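Chitinase (Paenibacillus sp. FPU-7, PDB 5GZT) probably hydrolyses internal beta-1,4 linkages between N-acetylglucosamine units of chitin and chitodextrins, using two glycoside hydrolase family 18 domains. Local coordinates at residues 1092-1095 with 1096-1100; 1054-1057 with 1058-1062; 1066-1070 with 1071-1075. All coordinates share one frame; numbering follows the deposited sequence.

Contact 1. Residues 1092-1095 with 1096-1100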
# COMPACT_ATOMS: atom_id res chain seq x y z
N ASP B 1092 28.27 -15.52 -23.31
CA ASP B 1092 29.34 -16.54 -23.28
C ASP B 1092 28.80 -17.92 -23.44
O ASP B 1092 27.60 -18.07 -23.81
CB ASP B 1092 30.23 -16.41 -22.02
CG ASP B 1092 29.55 -16.93 -20.73
OD1 ASP B 1092 28.35 -17.31 -20.77
OD2 ASP B 1092 30.25 -16.88 -19.68
N GLU B 1093 29.61 -18.95 -23.19
CA GLU B 1093 29.11 -20.28 -23.39
C GLU B 1093 27.93 -20.65 -22.50
O GLU B 1093 27.07 -21.44 -22.91
CB GLU B 1093 30.18 -21.35 -23.22
CG GLU B 1093 31.29 -21.33 -24.24
CD GLU B 1093 32.57 -21.86 -23.61
OE1 GLU B 1093 33.18 -21.08 -22.90
OE2 GLU B 1093 32.89 -23.03 -23.78
N GLU B 1094 27.87 -20.09 -21.31
CA GLU B 1094 26.83 -20.41 -20.37
C GLU B 1094 25.54 -19.69 -20.79
O GLU B 1094 24.44 -20.26 -20.77
CB GLU B 1094 27.22 -19.96 -18.93
CG GLU B 1094 26.65 -20.94 -17.88
CD GLU B 1094 26.76 -20.50 -16.42
OE1 GLU B 1094 27.54 -19.58 -16.12
OE2 GLU B 1094 25.98 -21.04 -15.59
N SER B 1095 25.64 -18.41 -21.07
CA SER B 1095 24.43 -17.69 -21.44
C SER B 1095 23.85 -18.23 -22.76
O SER B 1095 22.64 -18.30 -22.90
CB SER B 1095 24.62 -16.21 -21.49
OG SER B 1095 25.47 -15.82 -22.55
N LEU B 1096 24.69 -18.70 -23.68
CA LEU B 1096 24.17 -19.20 -24.95
C LEU B 1096 23.51 -20.54 -24.77
O LEU B 1096 22.51 -20.85 -25.41
CB LEU B 1096 25.26 -19.28 -26.03
CG LEU B 1096 25.72 -17.90 -26.42
CD1 LEU B 1096 27.01 -17.99 -27.24
CD2 LEU B 1096 24.71 -17.16 -27.25
N LYS B 1097 24.03 -21.34 -23.83
CA LYS B 1097 23.34 -22.57 -23.44
C LYS B 1097 21.97 -22.24 -22.96
O LYS B 1097 20.99 -22.93 -23.37
CB LYS B 1097 24.08 -23.33 -22.37
CG LYS B 1097 23.33 -24.51 -21.80
CD LYS B 1097 24.25 -25.41 -21.01
CE LYS B 1097 23.88 -25.48 -19.56
NZ LYS B 1097 24.24 -24.20 -18.90
N TYR B 1098 21.85 -21.26 -22.08
CA TYR B 1098 20.53 -20.95 -21.57
C TYR B 1098 19.56 -20.37 -22.70
O TYR B 1098 18.37 -20.54 -22.58
CB TYR B 1098 20.63 -19.98 -20.43
CG TYR B 1098 20.96 -20.65 -19.08
CD1 TYR B 1098 19.98 -21.18 -18.31
CD2 TYR B 1098 22.25 -20.66 -18.57
CE1 TYR B 1098 20.28 -21.79 -17.09
CE2 TYR B 1098 22.59 -21.28 -17.37
CZ TYR B 1098 21.58 -21.82 -16.62
OH TYR B 1098 21.82 -22.39 -15.42
N LYS B 1099 20.09 -19.61 -23.67
CA LYS B 1099 19.28 -19.11 -24.85
C LYS B 1099 18.75 -20.29 -25.62
O LYS B 1099 17.58 -20.32 -25.98
CB LYS B 1099 20.12 -18.23 -25.74
CG LYS B 1099 20.28 -16.86 -25.05
CD LYS B 1099 21.03 -15.83 -25.88
CE LYS B 1099 20.94 -14.50 -25.13
NZ LYS B 1099 21.57 -13.38 -25.87
N ALA B 1100 19.59 -21.28 -25.79
CA ALA B 1100 19.27 -22.48 -26.49
C ALA B 1100 18.22 -23.35 -25.75
O ALA B 1100 17.26 -23.90 -26.34
CB ALA B 1100 20.51 -23.27 -26.76
O HOH W 1 23.74 -20.69 -13.86
O HOH W 2 24.69 -23.26 -15.86

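Contact 2. Residues 1054-1057 with 1058-1062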
# COMPACT_ATOMS: atom_id res chain seq x y z
N ASP B 1054 38.37 -10.44 -29.10
CA ASP B 1054 38.98 -9.40 -28.35
C ASP B 1054 38.90 -9.74 -26.85
O ASP B 1054 39.89 -9.52 -26.11
CB ASP B 1054 38.34 -8.05 -28.60
CG ASP B 1054 38.49 -7.57 -30.04
OD1 ASP B 1054 39.40 -8.06 -30.68
OD2 ASP B 1054 37.66 -6.74 -30.51
N LEU B 1055 37.76 -10.26 -26.39
CA LEU B 1055 37.60 -10.55 -24.99
C LEU B 1055 38.66 -11.54 -24.61
O LEU B 1055 39.32 -11.37 -23.55
CB LEU B 1055 36.21 -11.07 -24.60
CG LEU B 1055 35.03 -10.13 -24.79
CD1 LEU B 1055 33.80 -10.82 -24.20
CD2 LEU B 1055 35.30 -8.80 -24.09
N VAL B 1056 38.85 -12.53 -25.46
CA VAL B 1056 39.79 -13.59 -25.16
C VAL B 1056 41.22 -13.05 -25.05
O VAL B 1056 41.87 -13.33 -24.09
CB VAL B 1056 39.72 -14.74 -26.18
CG1 VAL B 1056 40.94 -15.69 -26.07
CG2 VAL B 1056 38.45 -15.52 -25.94
N LYS B 1057 41.70 -12.31 -26.03
CA LYS B 1057 43.12 -11.91 -25.97
C LYS B 1057 43.42 -10.68 -25.06
O LYS B 1057 44.53 -10.56 -24.58
CB LYS B 1057 43.71 -11.80 -27.37
CG LYS B 1057 43.15 -10.71 -28.25
CD LYS B 1057 43.75 -10.81 -29.66
CE LYS B 1057 43.08 -9.85 -30.66
NZ LYS B 1057 42.71 -8.49 -30.12
N ASP B 1058 42.43 -9.82 -24.80
CA ASP B 1058 42.66 -8.53 -24.14
C ASP B 1058 41.93 -8.31 -22.82
O ASP B 1058 42.14 -7.25 -22.23
CB ASP B 1058 42.20 -7.36 -25.04
CG ASP B 1058 42.96 -7.24 -26.37
OD1 ASP B 1058 44.01 -7.86 -26.55
OD2 ASP B 1058 42.47 -6.48 -27.24
N TYR B 1059 40.99 -9.17 -22.40
CA TYR B 1059 40.14 -8.84 -21.22
C TYR B 1059 40.14 -9.93 -20.17
O TYR B 1059 40.41 -9.71 -18.97
CB TYR B 1059 38.68 -8.60 -21.63
CG TYR B 1059 38.44 -7.30 -22.30
CD1 TYR B 1059 38.82 -7.09 -23.62
CD2 TYR B 1059 37.80 -6.28 -21.63
CE1 TYR B 1059 38.58 -5.87 -24.23
CE2 TYR B 1059 37.58 -5.05 -22.23
CZ TYR B 1059 37.96 -4.87 -23.53
OH TYR B 1059 37.70 -3.65 -24.10
N PHE B 1060 39.86 -11.14 -20.62
CA PHE B 1060 39.88 -12.28 -19.74
C PHE B 1060 41.25 -12.41 -19.03
O PHE B 1060 42.32 -12.48 -19.69
CB PHE B 1060 39.51 -13.59 -20.47
CG PHE B 1060 38.06 -13.66 -21.02
CD1 PHE B 1060 37.00 -12.86 -20.49
CD2 PHE B 1060 37.76 -14.54 -22.08
CE1 PHE B 1060 35.70 -12.95 -21.02
CE2 PHE B 1060 36.47 -14.64 -22.60
CZ PHE B 1060 35.45 -13.84 -22.07
N ASP B 1061 41.18 -12.43 -17.69
CA ASP B 1061 42.37 -12.55 -16.80
C ASP B 1061 43.40 -11.44 -17.02
O ASP B 1061 44.59 -11.68 -17.00
CB ASP B 1061 43.04 -13.90 -16.98
CG ASP B 1061 42.08 -15.04 -16.89
OD1 ASP B 1061 41.30 -15.07 -15.93
OD2 ASP B 1061 42.11 -15.90 -17.80
N LYS B 1062 42.91 -10.23 -17.27
CA LYS B 1062 43.72 -9.05 -17.44
C LYS B 1062 43.14 -8.04 -16.52
O LYS B 1062 42.90 -6.91 -16.90
CB LYS B 1062 43.65 -8.50 -18.85
CG LYS B 1062 44.92 -8.63 -19.63
CD LYS B 1062 45.20 -10.05 -20.05
CE LYS B 1062 45.92 -9.95 -21.39
NZ LYS B 1062 46.24 -11.30 -21.90

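Contact 3. Residues 1066-1070 with 1071-1075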
# COMPACT_ATOMS: atom_id res chain seq x y z
N ARG B 1066 35.06 -12.21 -13.99
CA ARG B 1066 33.79 -12.68 -14.55
C ARG B 1066 32.80 -12.84 -13.42
O ARG B 1066 33.07 -13.55 -12.50
CB ARG B 1066 33.94 -14.00 -15.29
CG ARG B 1066 32.57 -14.51 -15.82
CD ARG B 1066 32.69 -15.84 -16.54
NE ARG B 1066 31.42 -16.34 -17.11
CZ ARG B 1066 30.43 -16.95 -16.44
NH1 ARG B 1066 30.44 -17.07 -15.09
NH2 ARG B 1066 29.37 -17.41 -17.10
N TYR B 1067 31.69 -12.15 -13.49
CA TYR B 1067 30.55 -12.33 -12.60
C TYR B 1067 29.32 -12.92 -13.37
O TYR B 1067 29.33 -13.03 -14.62
CB TYR B 1067 30.22 -10.99 -11.95
CG TYR B 1067 31.39 -10.47 -11.09
CD1 TYR B 1067 31.72 -11.08 -9.84
CD2 TYR B 1067 32.21 -9.44 -11.56
CE1 TYR B 1067 32.82 -10.61 -9.10
CE2 TYR B 1067 33.28 -8.95 -10.81
CZ TYR B 1067 33.57 -9.53 -9.58
OH TYR B 1067 34.61 -9.02 -8.89
N TRP B 1068 28.28 -13.29 -12.61
CA TRP B 1068 27.14 -13.96 -13.13
C TRP B 1068 25.89 -13.43 -12.47
O TRP B 1068 25.75 -13.59 -11.27
CB TRP B 1068 27.32 -15.43 -12.88
CG TRP B 1068 26.16 -16.27 -13.50
CD1 TRP B 1068 25.10 -16.84 -12.82
CD2 TRP B 1068 25.91 -16.53 -14.89
NE1 TRP B 1068 24.27 -17.48 -13.70
CE2 TRP B 1068 24.74 -17.31 -14.97
CE3 TRP B 1068 26.61 -16.25 -16.08
CZ2 TRP B 1068 24.25 -17.83 -16.20
CZ3 TRP B 1068 26.07 -16.76 -17.33
CH2 TRP B 1068 24.92 -17.53 -17.35
N ASP B 1069 25.01 -12.75 -13.21
CA ASP B 1069 23.65 -12.43 -12.73
C ASP B 1069 22.73 -13.62 -12.90
O ASP B 1069 22.25 -13.95 -14.01
CB ASP B 1069 23.11 -11.17 -13.38
CG ASP B 1069 21.77 -10.77 -12.84
OD1 ASP B 1069 21.05 -11.63 -12.26
OD2 ASP B 1069 21.38 -9.60 -13.06
N ASN B 1070 22.48 -14.32 -11.79
CA ASN B 1070 21.81 -15.59 -11.90
C ASN B 1070 20.36 -15.41 -12.23
O ASN B 1070 19.77 -16.31 -12.76
CB ASN B 1070 21.97 -16.43 -10.63
CG ASN B 1070 21.65 -17.90 -10.90
OD1 ASN B 1070 22.32 -18.56 -11.71
ND2 ASN B 1070 20.57 -18.38 -10.29
N SER B 1071 19.75 -14.29 -11.87
CA SER B 1071 18.37 -14.12 -12.20
C SER B 1071 18.30 -13.84 -13.73
O SER B 1071 17.38 -14.34 -14.38
CB SER B 1071 17.66 -13.03 -11.36
OG SER B 1071 18.13 -11.77 -11.66
N ALA B 1072 19.28 -13.10 -14.27
CA ALA B 1072 19.33 -12.77 -15.73
C ALA B 1072 19.89 -13.88 -16.60
O ALA B 1072 19.65 -13.87 -17.80
CB ALA B 1072 20.13 -11.49 -15.96
N LYS B 1073 20.63 -14.81 -15.98
CA LYS B 1073 21.46 -15.78 -16.64
C LYS B 1073 22.41 -15.12 -17.63
O LYS B 1073 22.54 -15.51 -18.79
CB LYS B 1073 20.59 -16.88 -17.32
CG LYS B 1073 19.61 -17.58 -16.39
CD LYS B 1073 20.37 -18.31 -15.26
CE LYS B 1073 19.44 -19.03 -14.23
NZ LYS B 1073 20.28 -20.12 -13.66
N ALA B 1074 23.11 -14.13 -17.14
CA ALA B 1074 23.98 -13.31 -17.94
C ALA B 1074 25.29 -13.10 -17.26
O ALA B 1074 25.31 -12.72 -16.07
CB ALA B 1074 23.32 -11.95 -18.20
N PRO B 1075 26.39 -13.22 -18.03
CA PRO B 1075 27.69 -12.85 -17.52
C PRO B 1075 28.05 -11.38 -17.72
O PRO B 1075 27.47 -10.65 -18.58
CB PRO B 1075 28.61 -13.70 -18.36
CG PRO B 1075 27.93 -13.64 -19.73
CD PRO B 1075 26.48 -13.69 -19.43

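Contact 1. Residues 1092-1095 with 1096-1100
Asp-1092 and Leu-1096 meet at the first turn of helix 1093-1106, where Leu-1096 N donates to Asp-1092 O at 3.0 Å and the branch carbon CG of Leu-1096 leans over the same carbonyl oxygen. The three following main-chain donors repeat the i to i+4 pattern, Lys-1097 N to Glu-1093 O, Tyr-1098 N to Glu-1094 O and Lys-1099 N to Ser-1095 O. Two amides of the first turn, those of Glu-1094 and Ser-1095, are served by the Asp-1092 cap, which forms a capping box with Ser-1095. Ser-1095 N points at Asp-1092 OD1 over 2.9 Å with an N-H...O angle of 170°, and Glu-1094 N adds a weak bond to that oxygen. In return Asp-1092 N donates to Ser-1095 OG at 2.9 Å, an approach made possible by chi1 of 68°, which tucks OG between the serine's own N and carbonyl carbon. Ser-1095 OG also bonds Asp-1091 OD1. Buried Lys-1099 NZ forms a salt bridge with Asp-1091 and hydrogen bonds with the carbonyls of Ala-984 and Gly-1018.

From the first turn, Glu-1094, extended beyond CG, runs beside Tyr-1098 one turn later. Glu-1094 OE2 lies in the ring plane at the edge, 3.8 Å from Tyr-1098 CE2, with carboxylate and ring planes 52° apart. One water donates to Glu-1094 OE2 and bonds Tyr-1098 OH; a second donates to Glu-1094 OE2 at 2.6 Å and accepts weakly from Lys-1097 NZ. Asp-1092 and Glu-1094 thus each divide their two oxygens: one serves the cap or the waters, the other Arg-1066. The helix dipole would probably further stabilise Asp-1092.

Contact 2. Residues 1054-1057 with 1058-1062
The rings of Tyr-1059 and Phe-1060 both lie against Leu-1055, each taking a different part of it. Over one face of the Tyr-1059 ring sits the methyl Leu-1055 CD2, a CH-pi contact 4.2 Å from the centroid; at the ring edge, in plane, lies Asp-1054 O, 3.6 Å from Tyr-1059 CD1. Over one face of the Phe-1060 ring sits Leu-1055 CB, 4.1 Å from the centroid and displaced toward the rim, while Leu-1055 O lies over the ring nearer CG. Val-1056 CG2 reaches Phe-1060 CE2 at 4.0 Å, the two side chains crossing at a slant. With chi1 of -75° and -65°, both aromatic CG atoms stand beside their own backbone N, which turns the rings back onto the last helical turn. Beyond the segments, Tyr-1059 also meets the ring of Tyr-1064, and Leu-1055 touches Tyr-1090.

The backbone here marks the end of helix 1052-1058. Asp-1058 N still bonds Asp-1054 O, but Leu-1055 O accepts two amides: Tyr-1059 N from above the carbonyl plane and Phe-1060 N at 3.0 Å with a nearly straight angle of 174°. A type II turn from Tyr-1059 to Lys-1062 follows, and Lys-1062 NZ gives a weak bond to Lys-1057 O at 3.3 Å.

On the polar side, Lys-1057 NZ bridges two carboxylates, Asp-1054 OD1 at 3.4 Å and Asp-1058 OD2 at 3.5 Å. These long salt bridges, on largely exposed residues, probably ease the mutual repulsion of the aspartates, while the positive charge of Lys-1062, brought up to a carbonyl of the last turn, would probably favour the helix C-terminus.

Contact 3. Residues 1066-1070 with 1071-1075
Strands 1065-1069 and 1074-1079 form a hairpin in which Asp-1069 and Ala-1074 make an antiparallel hydrogen-bonded pair (Asp-1069 N to Ala-1074 O, 2.9 Å), and Lys-1073, with phi/psi of 52°/52°, joins Ala-1074 opposite Asp-1069 as a G1 beta bulge. Strand 1065-1069 is an outermost strand of a four-stranded antiparallel sheet with 1074-1079, 1086-1089 and 1024-1026, within the family 18 range.

Trp-1068, its CG trans to the backbone N at chi1 -176°, lays one indole face on the bulge peptide, with Lys-1073 C 3.4 Å above the ring plane; Trp-1068 CZ3 touches Pro-1075 CD at 3.7 Å. Trp-1068 NE1 donates in the ring plane to a lone pair of Asn-1070 OD1 at 3.0 Å. Lys-1073 NZ reaches the same oxygen from above the amide plane at 3.2 Å. Asp-1069 OD2 bonds Ser-989 and His-982, while Ser-1071 OG also meets Ala-990 N. Over one face of the Arg-1066 guanidinium lies Pro-1075 CB, its NH2 being salt-bridged to Asp-1092 and Glu-1094.

Two turn amides, Ala-1072 N and weakly Ser-1071 N, and the Ser-1071 hydroxyl converge on Asp-1069 OD1, probably stabilising its charge, while the bulge amides use Asp-1069 O.

Contacts 1 and 3 are partly buried and join directly: Arg-1066 NH2 of the hairpin forms salt bridges to Asp-1092 OD2 at 2.8 Å and Glu-1094 OE1 at 3.0 Å, and Ser-1095 CB packs on Lys-1073 O, so the start of helix 1093-1106 is fastened to strands 1065-1069 and 1074-1079. Contact 2 is a surface contact whose centre lies about 19 Å from that of contact 1; its segment leads along the chain to strand 1065-1069. All three lie within the second family 18 range. Aspartates gather backbone amides at the helix start and hairpin turn, whereas contact 2 closes a helix C-terminus with aromatic packing and long, exposed salt bridges.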